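Local coordinates for protein 6-phospho-alpha-glucosidase (Merdibacter massiliensis, PDB 6VC6) that probably hydrolyses alpha-glucosides phosphorylated at the sugar 6-position, such as maltose 6'-phosphate, with bound NAD and a manganese ion, at residues A[6-11]-A[33-38]; A[48-53]-A[65-70]; A[79-84]-A[138-143]. All coordinates share one frame; numbering follows the deposited sequence.

Contact 1 of 3, residues A[6-11]-A[33-38]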
loop_
_atom_site.group_PDB
_atom_site.type_symbol
_atom_site.label_atom_id
_atom_site.label_comp_id
_atom_site.label_asym_id
_atom_site.label_seq_id
_atom_site.Cartn_x
_atom_site.Cartn_y
_atom_site.Cartn_z
ATOM N N VAL A 6 3.340 20.149 4.822
ATOM C CA VAL A 6 3.120 18.710 4.735
ATOM C C VAL A 6 2.993 18.143 6.141
ATOM O O VAL A 6 3.703 18.568 7.059
ATOM C CB VAL A 6 4.263 18.013 3.966
ATOM C CG1 VAL A 6 4.031 16.509 3.892
ATOM C CG2 VAL A 6 4.406 18.602 2.572
ATOM N N CYS A 7 2.081 17.188 6.311
ATOM C CA CYS A 7 1.941 16.452 7.561
ATOM C C CYS A 7 1.959 14.961 7.265
ATOM O O CYS A 7 1.241 14.493 6.376
ATOM C CB CYS A 7 0.651 16.826 8.297
ATOM S SG CYS A 7 0.225 15.695 9.645
ATOM N N ILE A 8 2.782 14.223 8.003
ATOM C CA ILE A 8 2.855 12.772 7.891
ATOM C C ILE A 8 2.039 12.168 9.024
ATOM O O ILE A 8 2.354 12.373 10.204
ATOM C CB ILE A 8 4.307 12.272 7.931
ATOM C CG1 ILE A 8 5.059 12.698 6.669
ATOM C CG2 ILE A 8 4.344 10.757 8.088
ATOM C CD1 ILE A 8 6.526 12.322 6.679
ATOM N N VAL A 9 0.989 11.433 8.675
ATOM C CA VAL A 9 0.191 10.707 9.655
ATOM C C VAL A 9 0.822 9.336 9.852
ATOM O O VAL A 9 0.915 8.543 8.908
ATOM C CB VAL A 9 -1.273 10.585 9.210
ATOM C CG1 VAL A 9 -2.025 9.650 10.143
ATOM C CG2 VAL A 9 -1.931 11.956 9.181
ATOM N N GLY A 10 1.252 9.057 11.077
ATOM C CA GLY A 10 2.030 7.865 11.348
ATOM C C GLY A 10 3.508 8.190 11.401
ATOM O O GLY A 10 4.328 7.513 10.774
ATOM N N GLY A 11 3.854 9.243 12.146
ATOM C CA GLY A 11 5.236 9.677 12.240
ATOM C C GLY A 11 6.157 8.671 12.895
ATOM O O GLY A 11 7.375 8.737 12.697
ATOM N N GLU A 33 7.782 24.372 3.257
ATOM C CA GLU A 33 7.980 25.380 4.289
ATOM C C GLU A 33 7.785 24.833 5.694
ATOM O O GLU A 33 8.462 25.285 6.623
ATOM C CB GLU A 33 7.026 26.558 4.066
ATOM C CG GLU A 33 7.172 27.686 5.075
ATOM C CD GLU A 33 7.645 28.978 4.441
ATOM O OE1 GLU A 33 7.864 28.993 3.212
ATOM O OE2 GLU A 33 7.796 29.979 5.172
ATOM N N LYS A 34 6.926 23.831 5.872
ATOM C CA LYS A 34 6.625 23.295 7.191
ATOM C C LYS A 34 6.307 21.813 7.071
ATOM O O LYS A 34 5.619 21.392 6.138
ATOM C CB LYS A 34 5.450 24.045 7.828
ATOM C CG LYS A 34 5.099 23.603 9.237
ATOM C CD LYS A 34 3.793 24.237 9.687
ATOM C CE LYS A 34 3.421 23.809 11.095
ATOM N NZ LYS A 34 2.048 24.254 11.463
ATOM N N LEU A 35 6.816 21.026 8.019
ATOM C CA LEU A 35 6.547 19.595 8.087
ATOM C C LEU A 35 6.177 19.228 9.516
ATOM O O LEU A 35 6.845 19.657 10.462
ATOM C CB LEU A 35 7.754 18.773 7.625
ATOM C CG LEU A 35 7.645 17.263 7.860
ATOM C CD1 LEU A 35 6.708 16.623 6.846
ATOM C CD2 LEU A 35 9.015 16.606 7.819
ATOM N N VAL A 36 5.116 18.439 9.669
ATOM C CA VAL A 36 4.632 18.007 10.975
ATOM C C VAL A 36 4.456 16.496 10.954
ATOM O O VAL A 36 3.768 15.959 10.079
ATOM C CB VAL A 36 3.305 18.693 11.355
ATOM C CG1 VAL A 36 2.849 18.231 12.730
ATOM C CG2 VAL A 36 3.453 20.204 11.321
ATOM N N LEU A 37 5.072 15.814 11.914
ATOM C CA LEU A 37 4.864 14.385 12.107
ATOM C C LEU A 37 3.773 14.186 13.152
ATOM O O LEU A 37 3.897 14.665 14.284
ATOM C CB LEU A 37 6.155 13.695 12.547
ATOM C CG LEU A 37 7.387 13.806 11.648
ATOM C CD1 LEU A 37 8.525 12.970 12.216
ATOM C CD2 LEU A 37 7.063 13.378 10.227
ATOM N N PHE A 38 2.705 13.489 12.776
ATOM C CA PHE A 38 1.629 13.167 13.699
ATOM C C PHE A 38 1.587 11.667 13.951
ATOM O O PHE A 38 1.855 10.866 13.049
ATOM C CB PHE A 38 0.270 13.637 13.172
ATOM C CG PHE A 38 -0.878 13.293 14.080
ATOM C CD1 PHE A 38 -1.163 14.075 15.186
ATOM C CD2 PHE A 38 -1.663 12.176 13.836
ATOM C CE1 PHE A 38 -2.213 13.758 16.027
ATOM C CE2 PHE A 38 -2.715 11.853 14.674
ATOM C CZ PHE A 38 -2.989 12.645 15.771
#

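Contact 2 of 3, residues A[48-53]-A[65-70]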
loop_
_atom_site.group_PDB
_atom_site.type_symbol
_atom_site.label_atom_id
_atom_site.label_comp_id
_atom_site.label_asym_id
_atom_site.label_seq_id
_atom_site.Cartn_x
_atom_site.Cartn_y
_atom_site.Cartn_z
ATOM N N ILE A 48 12.208 9.164 16.320
ATOM C CA ILE A 48 12.197 9.527 14.908
ATOM C C ILE A 48 12.171 11.043 14.751
ATOM O O ILE A 48 12.847 11.603 13.879
ATOM C CB ILE A 48 11.007 8.856 14.198
ATOM C CG1 ILE A 48 11.244 7.348 14.086
ATOM C CG2 ILE A 48 10.783 9.465 12.824
ATOM C CD1 ILE A 48 9.984 6.545 13.874
ATOM N N GLY A 49 11.408 11.731 15.602
ATOM C CA GLY A 49 11.351 13.181 15.521
ATOM C C GLY A 49 12.645 13.846 15.946
ATOM O O GLY A 49 13.060 14.848 15.357
ATOM N N GLU A 50 13.299 13.307 16.978
ATOM C CA GLU A 50 14.585 13.855 17.397
ATOM C C GLU A 50 15.663 13.609 16.350
ATOM O O GLU A 50 16.566 14.437 16.185
ATOM C CB GLU A 50 14.999 13.262 18.742
ATOM C CG GLU A 50 14.080 13.643 19.892
ATOM C CD GLU A 50 14.053 15.138 20.150
ATOM O OE1 GLU A 50 15.109 15.790 19.999
ATOM O OE2 GLU A 50 12.976 15.662 20.503
ATOM N N PHE A 51 15.589 12.482 15.638
ATOM C CA PHE A 51 16.497 12.257 14.519
ATOM C C PHE A 51 16.257 13.272 13.410
ATOM O O PHE A 51 17.206 13.755 12.782
ATOM C CB PHE A 51 16.334 10.831 13.989
ATOM C CG PHE A 51 16.863 10.636 12.594
ATOM C CD1 PHE A 51 16.003 10.625 11.506
ATOM C CD2 PHE A 51 18.218 10.461 12.371
ATOM C CE1 PHE A 51 16.488 10.448 10.223
ATOM C CE2 PHE A 51 18.708 10.281 11.091
ATOM C CZ PHE A 51 17.841 10.275 10.015
ATOM N N GLY A 52 14.990 13.609 13.158
ATOM C CA GLY A 52 14.687 14.577 12.118
ATOM C C GLY A 52 15.201 15.966 12.444
ATOM O O GLY A 52 15.668 16.687 11.557
ATOM N N LYS A 53 15.127 16.360 13.717
ATOM C CA LYS A 53 15.620 17.677 14.110
ATOM C C LYS A 53 17.120 17.795 13.877
ATOM O O LYS A 53 17.612 18.857 13.481
ATOM C CB LYS A 53 15.276 17.952 15.573
ATOM C CG LYS A 53 13.791 18.159 15.826
ATOM C CD LYS A 53 13.548 19.136 16.964
ATOM C CE LYS A 53 13.838 18.499 18.312
ATOM N NZ LYS A 53 13.826 19.502 19.412
ATOM N N PHE A 65 10.185 22.214 11.311
ATOM C CA PHE A 65 9.883 20.810 11.551
ATOM C C PHE A 65 9.371 20.621 12.972
ATOM O O PHE A 65 9.855 21.263 13.909
ATOM C CB PHE A 65 11.129 19.947 11.318
ATOM C CG PHE A 65 10.989 18.530 11.783
ATOM C CD1 PHE A 65 11.691 18.084 12.888
ATOM C CD2 PHE A 65 10.168 17.640 11.112
ATOM C CE1 PHE A 65 11.574 16.779 13.321
ATOM C CE2 PHE A 65 10.047 16.332 11.538
ATOM C CZ PHE A 65 10.751 15.901 12.646
ATOM N N SER A 66 8.389 19.736 13.126
ATOM C CA SER A 66 7.837 19.431 14.439
ATOM C C SER A 66 7.171 18.065 14.386
ATOM O O SER A 66 6.791 17.578 13.318
ATOM C CB SER A 66 6.834 20.500 14.893
ATOM O OG SER A 66 5.839 20.720 13.909
ATOM N N TYR A 67 7.048 17.446 15.558
ATOM C CA TYR A 67 6.302 16.208 15.716
ATOM C C TYR A 67 5.372 16.347 16.911
ATOM O O TYR A 67 5.737 16.949 17.924
ATOM C CB TYR A 67 7.233 14.995 15.885
ATOM C CG TYR A 67 8.093 15.003 17.131
ATOM C CD1 TYR A 67 9.352 15.588 17.125
ATOM C CD2 TYR A 67 7.657 14.401 18.306
ATOM C CE1 TYR A 67 10.147 15.588 18.257
ATOM C CE2 TYR A 67 8.443 14.398 19.442
ATOM C CZ TYR A 67 9.687 14.992 19.412
ATOM O OH TYR A 67 10.473 14.989 20.542
ATOM N N THR A 68 4.167 15.795 16.784
ATOM C CA THR A 68 3.136 16.013 17.786
ATOM C C THR A 68 2.158 14.849 17.791
ATOM O O THR A 68 2.105 14.046 16.856
ATOM C CB THR A 68 2.378 17.322 17.534
ATOM O OG1 THR A 68 1.359 17.487 18.527
ATOM C CG2 THR A 68 1.732 17.301 16.156
ATOM N N THR A 69 1.381 14.771 18.873
ATOM C CA THR A 69 0.241 13.867 18.972
ATOM C C THR A 69 -1.068 14.639 19.093
ATOM O O THR A 69 -2.074 14.088 19.547
ATOM C CB THR A 69 0.406 12.911 20.154
ATOM O OG1 THR A 69 0.072 13.589 21.372
ATOM C CG2 THR A 69 1.840 12.405 20.237
ATOM N N ASP A 70 -1.065 15.912 18.696
ATOM C CA ASP A 70 -2.238 16.772 18.759
ATOM C C ASP A 70 -2.779 16.985 17.355
ATOM O O ASP A 70 -2.051 17.502 16.492
ATOM C CB ASP A 70 -1.882 18.111 19.406
ATOM C CG ASP A 70 -3.053 19.075 19.451
ATOM O OD1 ASP A 70 -4.213 18.615 19.441
ATOM O OD2 ASP A 70 -2.809 20.299 19.497
#

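Contact 3 of 3, residues A[79-84]-A[138-143]. With NAD (nicotinamide-adenine-dinucleotide), chain G.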
loop_
_atom_site.group_PDB
_atom_site.type_symbol
_atom_site.label_atom_id
_atom_site.label_comp_id
_atom_site.label_asym_id
_atom_site.label_seq_id
_atom_site.Cartn_x
_atom_site.Cartn_y
_atom_site.Cartn_z
ATOM N N ASP A 79 -1.220 21.621 3.081
ATOM C CA ASP A 79 -1.427 21.404 1.655
ATOM C C ASP A 79 -1.462 19.924 1.302
ATOM O O ASP A 79 -2.223 19.514 0.419
ATOM C CB ASP A 79 -0.329 22.102 0.846
ATOM C CG ASP A 79 -0.343 23.608 1.017
ATOM O OD1 ASP A 79 -1.385 24.232 0.722
ATOM O OD2 ASP A 79 0.688 24.166 1.446
ATOM N N PHE A 80 -0.654 19.112 1.981
ATOM C CA PHE A 80 -0.572 17.685 1.708
ATOM C C PHE A 80 -0.530 16.916 3.018
ATOM O O PHE A 80 0.136 17.331 3.971
ATOM C CB PHE A 80 0.668 17.345 0.872
ATOM C CG PHE A 80 0.546 17.718 -0.576
ATOM C CD1 PHE A 80 -0.072 16.865 -1.475
ATOM C CD2 PHE A 80 1.049 18.922 -1.038
ATOM C CE1 PHE A 80 -0.185 17.205 -2.809
ATOM C CE2 PHE A 80 0.939 19.267 -2.372
ATOM C CZ PHE A 80 0.322 18.407 -3.258
ATOM N N ILE A 81 -1.244 15.794 3.057
ATOM C CA ILE A 81 -1.226 14.877 4.190
ATOM C C ILE A 81 -0.738 13.527 3.685
ATOM O O ILE A 81 -1.398 12.897 2.848
ATOM C CB ILE A 81 -2.607 14.747 4.851
ATOM C CG1 ILE A 81 -3.161 16.125 5.220
ATOM C CG2 ILE A 81 -2.522 13.858 6.081
ATOM C CD1 ILE A 81 -2.378 16.829 6.304
ATOM N N PHE A 82 0.416 13.089 4.183
ATOM C CA PHE A 82 0.977 11.783 3.851
ATOM C C PHE A 82 0.559 10.806 4.946
ATOM O O PHE A 82 1.000 10.927 6.093
ATOM C CB PHE A 82 2.500 11.846 3.731
ATOM C CG PHE A 82 2.998 12.611 2.530
ATOM C CD1 PHE A 82 2.118 13.224 1.651
ATOM C CD2 PHE A 82 4.358 12.712 2.283
ATOM C CE1 PHE A 82 2.585 13.927 0.554
ATOM C CE2 PHE A 82 4.832 13.411 1.187
ATOM C CZ PHE A 82 3.943 14.019 0.322
HETATM N N MSE A 83 -0.285 9.843 4.596
HETATM C CA MSE A 83 -0.794 8.892 5.581
HETATM C C MSE A 83 -0.129 7.524 5.453
HETATM O O MSE A 83 -0.193 6.890 4.400
HETATM C CB MSE A 83 -2.311 8.750 5.448
HETATM C CG MSE A 83 -3.042 10.067 5.256
HETATM SE SE MSE A 83 -4.914 9.970 5.793
HETATM C CE MSE A 83 -4.666 9.869 7.720
ATOM N N GLN A 84 0.507 7.073 6.532
ATOM C CA GLN A 84 1.159 5.767 6.569
ATOM C C GLN A 84 0.996 5.141 7.953
ATOM O O GLN A 84 1.949 4.656 8.564
ATOM C CB GLN A 84 2.632 5.874 6.176
ATOM C CG GLN A 84 3.448 6.863 6.996
ATOM C CD GLN A 84 4.930 6.789 6.680
ATOM O OE1 GLN A 84 5.757 7.383 7.372
ATOM N NE2 GLN A 84 5.271 6.056 5.626
ATOM N N PRO A 138 -9.991 21.346 5.059
ATOM C CA PRO A 138 -10.818 20.532 4.152
ATOM C C PRO A 138 -10.248 20.310 2.754
ATOM O O PRO A 138 -10.585 19.320 2.131
ATOM C CB PRO A 138 -12.146 21.291 4.079
ATOM C CG PRO A 138 -11.791 22.693 4.305
ATOM C CD PRO A 138 -10.840 22.584 5.433
ATOM N N ASN A 139 -9.459 21.243 2.250
ATOM C CA ASN A 139 -8.952 21.150 0.890
ATOM C C ASN A 139 -7.554 20.547 0.710
ATOM O O ASN A 139 -7.012 20.573 -0.382
ATOM C CB ASN A 139 -9.072 22.500 0.193
ATOM C CG ASN A 139 -10.415 23.156 0.441
ATOM O OD1 ASN A 139 -11.458 22.603 0.099
ATOM N ND2 ASN A 139 -10.397 24.329 1.061
ATOM N N ALA A 140 -6.968 20.020 1.774
ATOM C CA ALA A 140 -5.647 19.420 1.663
ATOM C C ALA A 140 -5.725 18.127 0.861
ATOM O O ALA A 140 -6.701 17.377 0.956
ATOM C CB ALA A 140 -5.066 19.143 3.048
ATOM N N TRP A 141 -4.697 17.875 0.057
ATOM C CA TRP A 141 -4.610 16.629 -0.694
ATOM C C TRP A 141 -4.133 15.518 0.233
ATOM O O TRP A 141 -3.058 15.623 0.836
ATOM C CB TRP A 141 -3.670 16.781 -1.887
ATOM C CG TRP A 141 -4.382 16.986 -3.189
ATOM C CD1 TRP A 141 -4.486 18.150 -3.891
ATOM C CD2 TRP A 141 -5.096 15.996 -3.943
ATOM N NE1 TRP A 141 -5.217 17.948 -5.037
ATOM C CE2 TRP A 141 -5.604 16.635 -5.092
ATOM C CE3 TRP A 141 -5.354 14.634 -3.758
ATOM C CZ2 TRP A 141 -6.354 15.958 -6.052
ATOM C CZ3 TRP A 141 -6.099 13.964 -4.713
ATOM C CH2 TRP A 141 -6.590 14.627 -5.844
ATOM N N ILE A 142 -4.927 14.461 0.350
ATOM C CA ILE A 142 -4.623 13.341 1.231
ATOM C C ILE A 142 -4.085 12.203 0.375
ATOM O O ILE A 142 -4.825 11.592 -0.405
ATOM C CB ILE A 142 -5.856 12.907 2.036
ATOM C CG1 ILE A 142 -6.220 13.981 3.064
ATOM C CG2 ILE A 142 -5.604 11.575 2.719
ATOM C CD1 ILE A 142 -7.526 13.724 3.783
ATOM N N LEU A 143 -2.791 11.925 0.511
ATOM C CA LEU A 143 -2.141 10.811 -0.169
ATOM C C LEU A 143 -1.938 9.691 0.843
ATOM O O LEU A 143 -1.238 9.876 1.844
ATOM C CB LEU A 143 -0.805 11.244 -0.777
ATOM C CG LEU A 143 -0.816 12.535 -1.600
ATOM C CD1 LEU A 143 0.530 12.757 -2.270
ATOM C CD2 LEU A 143 -1.932 12.508 -2.633
HETATM P PA NAD G . 4.683 0.684 11.736
HETATM O O1A NAD G . 6.191 0.714 11.796
HETATM O O2A NAD G . 3.900 -0.019 12.819
HETATM O O5B NAD G . 4.146 2.196 11.635
HETATM C C5B NAD G . 2.779 2.497 11.894
HETATM C C4B NAD G . 2.686 3.809 12.655
HETATM O O4B NAD G . 1.364 4.342 12.546
HETATM C C3B NAD G . 2.969 3.591 14.132
HETATM O O3B NAD G . 3.965 4.518 14.569
HETATM C C2B NAD G . 1.662 3.885 14.835
HETATM O O2B NAD G . 1.893 4.582 16.062
HETATM C C1B NAD G . 0.920 4.757 13.838
HETATM N N9A NAD G . -0.551 4.624 13.975
HETATM C C8A NAD G . -1.249 3.488 14.165
HETATM N N7A NAD G . -2.580 3.746 14.255
HETATM C C5A NAD G . -2.745 5.075 14.126
HETATM C C6A NAD G . -3.886 6.022 14.125
HETATM N N6A NAD G . -5.159 5.587 14.285
HETATM N N1A NAD G . -3.614 7.336 13.960
HETATM C C2A NAD G . -2.355 7.786 13.800
HETATM N N3A NAD G . -1.276 6.986 13.791
HETATM C C4A NAD G . -1.404 5.648 13.949
HETATM O O3 NAD G . 4.221 0.087 10.314
HETATM P PN NAD G . 5.165 0.112 9.013
HETATM O O1N NAD G . 5.714 -1.279 8.797
HETATM O O2N NAD G . 6.093 1.302 9.081
HETATM O O5D NAD G . 4.060 0.396 7.883
HETATM C C5D NAD G . 3.562 1.716 7.682
HETATM C C4D NAD G . 2.320 1.632 6.808
HETATM O O4D NAD G . 2.673 1.829 5.437
HETATM C C3D NAD G . 1.686 0.252 6.912
HETATM O O3D NAD G . 0.277 0.400 7.101
HETATM C C2D NAD G . 1.927 -0.384 5.563
HETATM O O2D NAD G . 0.848 -1.242 5.194
HETATM C C1D NAD G . 2.007 0.833 4.660
HETATM N N1N NAD G . 2.694 0.554 3.401
HETATM C C2N NAD G . 1.960 0.609 2.290
HETATM C C3N NAD G . 2.519 0.362 1.049
HETATM C C7N NAD G . 1.646 0.433 -0.167
HETATM O O7N NAD G . 2.056 -0.009 -1.227
HETATM N N7N NAD G . 0.433 0.972 -0.048
HETATM C C4N NAD G . 3.874 0.065 0.964
HETATM C C5N NAD G . 4.619 0.009 2.137
HETATM C C6N NAD G . 4.002 0.268 3.358
#

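Contact 1 of 3, residues A[6-11]-A[33-38]
Lys34 and Val6 open the pairing of two parallel strands: Lys34 O takes a nearly straight bond from Val6 N at 2.9 Å, and the short strand axes diverge by only 14°. Leu35 follows, on the same sheet face as Val6. The two side chains cross obliquely, Leu35 CD1 lying 4.0 Å from Val6 CG1 and also brushing Ile8 CG1, while the CA-H of Leu35 leans on Val6 O. Val36 turns to the other face, beside Cys7, and is bonded through both of its peptide atoms: its N gives to Val6 O at 3.0 Å, in the carbonyl plane, and its O receives Ile8 N at 2.9 Å. Leu37 returns to the Val6 face. Leu37 CG and Ile8 CG1 both lie anti to the carbonyl carbon (chi1 -58° and -68°), a shared lean that lays the side chains alongside each other, Leu37 CD2 against Ile8 CD1 at 3.7 Å. Phe38 N then gives a straight bond to Ile8 O, and the Phe38 side chain rises on the opposite face, with CB near Cys7 SG and the ring edge at Val9 CG1. Across that face lies helix 71-75, which brings Tyr75 to the Phe38 ring. The strand ends in a double grip: Phe38 O accepts Gly10 N and Gly11 N, each at 2.7 Å, from opposite faces of its plane. Neither donor residue tolerates a side chain easily. At Gly10 a CB would be jammed against the preceding carbonyl oxygen, and at Gly11 it would clash with Leu37 CB. Gly10 also touches the bound NAD: the pairing runs out into the glycine-rich turn after the first strand of a beta-alpha-beta unit, the signature of a Rossmann-type dinucleotide-binding fold.

Contact 2 of 3, residues A[48-53]-A[65-70]
Tyr67 and Glu50 make the polar link between helix 48-53 and strand 65-68. Tyr67 OH donates a hydrogen bond to Glu50 OE2 at 2.6 Å; OE2 accepts on its anti lone pair, the one turned away from OE1. The carboxylate and ring planes are almost perpendicular, 88° apart, with OE2 at the ring's edge. Tyr67 CG lies between the backbone N and the carbonyl carbon (chi1 64°), a torsion that swings the ring to the helix. Glu50 OE1 has a long salt bridge to Lys53 NZ, at 4.0 Å, a nearby positive charge that would, if anything, favour the ionised acid. A phenylalanine in place of Tyr67 would probably deprive Glu50 OE2 of this donor and leave the carboxylate freer to turn.

Helix and strand run antiparallel because this is the returning half of a beta-alpha-beta unit in the Rossmann-type sheet: strand 32-38, helix 42-59, strand 64-68.

The van der Waals packing is close at two glycines. Gly49 CA comes to 3.5 Å from Tyr67 CD1, where a CB would collide with the ring, and a CB on Gly52 would strike Phe65 CZ. The Phe65 ring turns its edge to Gly49 O, with CE1 at 3.2 Å, and Lys53 CG reaches the same ring in its plane, 3.6 Å from CD1. Phe56, further along the helix, meets the Phe65 ring edge-to-face.

Contact 3 of 3, residues A[79-84]-A[138-143]
The Phe80 ring and the five-membered ring of Trp141 lie nearly parallel, planes 22° apart, yet they are slid so far, with centroids 5.9 Å apart, that they hardly overlap. The Phe80 ring meets the root of the tryptophan: Trp141 CB approaches it obliquely, 3.6 Å from CD1. Leu143 CD1 also comes obliquely to the Phe80 ring, and bridges to the Phe82 ring, where it lies 3.7 Å from CE1. Phe82 and Leu143 run side by side, since both have CG opposite the carbonyl carbon (chi1 -70° and -48°). Helix 318-331 packs on this aromatic face, with Ala331 at Phe80, Met323 at Phe82 and Ile330 at Trp141 and Leu143.

The other face is aliphatic. Ile81 CG1 touches Ala140 CB and Ile81 CB faces Ile142 CG1, while the selenium of Met83, a selenomethionine, lies 3.5 Å from Ile142 CG2. Helix 113-136 covers this side, bringing Ile130 against Ile142 and Met126 against Met83.

Between the faces the backbones pair in parallel. Trp141 N gives to Asp79 O from above the carbonyl plane at 3.0 Å, and Ile81 N reaches Trp141 O at 2.9 Å. Leu143 N then bonds Ile81 O, and Met83 N closes the set on Leu143 O, a nearly straight bond of 2.9 Å.

Just beyond the pairing, Gln84 O lies 3.5 Å from NAD C5D. Chemically, then, the side chains that join these strands are apolar on both faces, polar exchange is left to the peptides, and no charged side chain takes part in the pairing. Polar side-chain bonds lie at the ends: Asp79 OD2 with Asn5 N at one, Gln84 OE1 with Thr16 OG1 at the other, beside the dinucleotide.

How the contacts relate
From the N terminus, contact 1 closes the first loop, bringing strand 32-38 beside strand 4-9 after helix 16-25. Contact 2 closes a short loop, the end of helix 42-59 and the turn that brings strand 64-68 back against it. Contact 3 spans the longest excursion, through helices 89-102 and 113-136, before strand 141-144 settles beside strand 80-83. The three loops follow in series; none nests or crosses. In the sheet the order differs from the chain: Leu37 probably bonds Ser66 and Thr68 on one flank, and Cys7 and Val9 probably bond Phe82 on the other. Contact 1 therefore sits between the others; together with these bonds the contacts tie five parallel strands.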